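Local coordinates for glutamate--cysteine ligase GshA (Methylobacillus flagellatus KT, PDB 3K1T), which is probably a ligase that joins glutamate to cysteine, the first step of glutathione synthesis, at residues Asp216-Glu221 with Ala409-Leu414. Numbering follows the deposited sequence. Where two conformers were deposited one is given.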
loop_
_atom_site.group_PDB
_atom_site.type_symbol
_atom_site.label_atom_id
_atom_site.label_comp_id
_atom_site.label_asym_id
_atom_site.label_seq_id
_atom_site.Cartn_x
_atom_site.Cartn_y
_atom_site.Cartn_z
ATOM N N ASP A 216 0.363 -18.976 20.989
ATOM C CA ASP A 216 -0.214 -20.312 21.019
ATOM C C ASP A 216 -1.647 -20.345 20.499
ATOM O O ASP A 216 -1.996 -21.198 19.686
ATOM C CB ASP A 216 -0.254 -20.903 22.443
ATOM C CG ASP A 216 1.081 -21.385 22.960
ATOM O OD1 ASP A 216 2.100 -21.387 22.242
ATOM O OD2 ASP A 216 1.081 -21.845 24.150
ATOM N N ARG A 217 -2.490 -19.437 20.979
ATOM C CA ARG A 217 -3.891 -19.379 20.565
ATOM C C ARG A 217 -4.023 -19.103 19.062
ATOM O O ARG A 217 -4.836 -19.697 18.403
ATOM C CB ARG A 217 -4.639 -18.281 21.331
ATOM C CG ARG A 217 -4.888 -18.635 22.797
ATOM C CD ARG A 217 -5.079 -17.363 23.633
ATOM N NE ARG A 217 -6.263 -16.582 23.243
ATOM C CZ ARG A 217 -6.418 -15.278 23.507
ATOM N NH1 ARG A 217 -5.447 -14.603 24.124
ATOM N NH2 ARG A 217 -7.527 -14.643 23.126
ATOM N N VAL A 218 -3.226 -18.175 18.536
ATOM C CA VAL A 218 -3.244 -17.898 17.081
ATOM C C VAL A 218 -2.839 -19.151 16.270
ATOM O O VAL A 218 -3.517 -19.538 15.303
ATOM C CB VAL A 218 -2.333 -16.701 16.713
ATOM C CG1 VAL A 218 -2.058 -16.641 15.171
ATOM C CG2 VAL A 218 -2.962 -15.358 17.222
ATOM N N VAL A 219 -1.756 -19.800 16.666
ATOM C CA VAL A 219 -1.271 -20.992 15.963
ATOM C C VAL A 219 -2.266 -22.161 16.075
ATOM O O VAL A 219 -2.430 -22.919 15.123
ATOM C CB VAL A 219 0.131 -21.409 16.452
ATOM C CG1 VAL A 219 0.555 -22.788 15.879
ATOM C CG2 VAL A 219 1.182 -20.302 16.066
ATOM N N GLU A 220 -2.945 -22.284 17.212
ATOM C CA GLU A 220 -3.970 -23.313 17.414
ATOM C C GLU A 220 -5.108 -23.167 16.434
ATOM O O GLU A 220 -5.721 -24.155 16.080
ATOM C CB GLU A 220 -4.576 -23.262 18.819
ATOM C CG GLU A 220 -3.720 -23.880 19.891
ATOM C CD GLU A 220 -4.170 -23.452 21.322
ATOM O OE1 GLU A 220 -5.371 -23.048 21.520
ATOM O OE2 GLU A 220 -3.299 -23.525 22.226
ATOM N N GLU A 221 -5.379 -21.949 15.977
ATOM C CA GLU A 221 -6.368 -21.773 14.934
ATOM C C GLU A 221 -5.791 -21.902 13.524
ATOM O O GLU A 221 -6.418 -22.495 12.630
ATOM C CB GLU A 221 -7.076 -20.448 15.098
ATOM C CG GLU A 221 -8.179 -20.323 14.075
ATOM C CD GLU A 221 -9.065 -19.118 14.287
ATOM O OE1 GLU A 221 -8.895 -18.447 15.340
ATOM O OE2 GLU A 221 -9.893 -18.855 13.364
ATOM N N ALA A 409 5.305 -13.765 10.278
ATOM C CA ALA A 409 5.370 -12.417 10.895
ATOM C C ALA A 409 4.009 -11.819 11.176
ATOM O O ALA A 409 3.793 -11.237 12.249
ATOM C CB ALA A 409 6.197 -11.450 10.037
ATOM N N ARG A 410 3.066 -12.013 10.263
ATOM C CA ARG A 410 1.693 -11.578 10.478
ATOM C C ARG A 410 0.939 -12.389 11.571
ATOM O O ARG A 410 0.089 -11.843 12.258
ATOM C CB ARG A 410 0.920 -11.526 9.164
ATOM C CG ARG A 410 1.341 -10.314 8.268
ATOM C CD ARG A 410 0.534 -10.307 6.994
ATOM N NE ARG A 410 0.915 -11.417 6.114
ATOM C CZ ARG A 410 0.109 -11.957 5.180
ATOM N NH1 ARG A 410 -1.109 -11.470 4.921
ATOM N NH2 ARG A 410 0.547 -12.932 4.426
ATOM N N LEU A 411 1.238 -13.668 11.730
ATOM C CA LEU A 411 0.697 -14.442 12.872
ATOM C C LEU A 411 1.189 -13.861 14.187
ATOM O O LEU A 411 0.409 -13.704 15.132
ATOM C CB LEU A 411 1.069 -15.928 12.776
ATOM C CG LEU A 411 0.534 -16.714 11.572
ATOM C CD1 LEU A 411 1.166 -18.161 11.589
ATOM C CD2 LEU A 411 -0.986 -16.787 11.636
ATOM N N ALA A 412 2.481 -13.548 14.250
ATOM C CA ALA A 412 3.058 -12.922 15.463
ATOM C C ALA A 412 2.454 -11.517 15.702
ATOM O O ALA A 412 2.187 -11.128 16.833
ATOM C CB ALA A 412 4.590 -12.855 15.355
ATOM N N LEU A 413 2.244 -10.749 14.637
ATOM C CA LEU A 413 1.546 -9.457 14.745
ATOM C C LEU A 413 0.146 -9.578 15.314
ATOM O O LEU A 413 -0.254 -8.813 16.216
ATOM C CB LEU A 413 1.482 -8.760 13.373
ATOM C CG LEU A 413 0.954 -7.331 13.376
ATOM C CD1 LEU A 413 2.048 -6.431 13.926
ATOM C CD2 LEU A 413 0.527 -6.869 11.944
ATOM N N LEU A 414 -0.614 -10.549 14.817
ATOM C CA LEU A 414 -1.965 -10.785 15.302
ATOM C C LEU A 414 -1.955 -11.150 16.801
ATOM O O LEU A 414 -2.748 -10.606 17.611
ATOM C CB LEU A 414 -2.612 -11.926 14.478
ATOM C CG LEU A 414 -4.013 -12.366 14.883
ATOM C CD1 LEU A 414 -4.988 -11.152 14.865
ATOM C CD2 LEU A 414 -4.514 -13.482 13.946
#
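V218 meets L411 and L414 in a buried, mainly apolar helix-to-helix contact. It joins helix 210-226 to helix 398-421, the last helix of the chain. The backbones come close here, with the CA atoms of V218 and L411 6.7 Å apart. V218 points its side chain at the other helix and uses both methyls. CG1 lies anti to the backbone N (chi1 165°), which turns it to the L411 side, 3.7 Å from L411 CD2. It also lies 3.8 Å from the carbonyl O of L411, so this methyl rests partly on backbone. The other methyl, CG2, packs on the branch point of L414, 3.9 Å from L414 CG. L411 and L414 are one turn apart, and the valine fork spans both. With an alanine here, both methyl contacts go, and a gap is likely to open beside L411 CD2 and L414 CG. Further along helix 398-421, V218 also touches A415 and I418. W32 of helix 26-40 packs against both L411 and L414. A409 and L413 of helix 398-421 pack on strands 45-52 and 340-349, so helix 398-421 is layered between the sheet and helix 210-226.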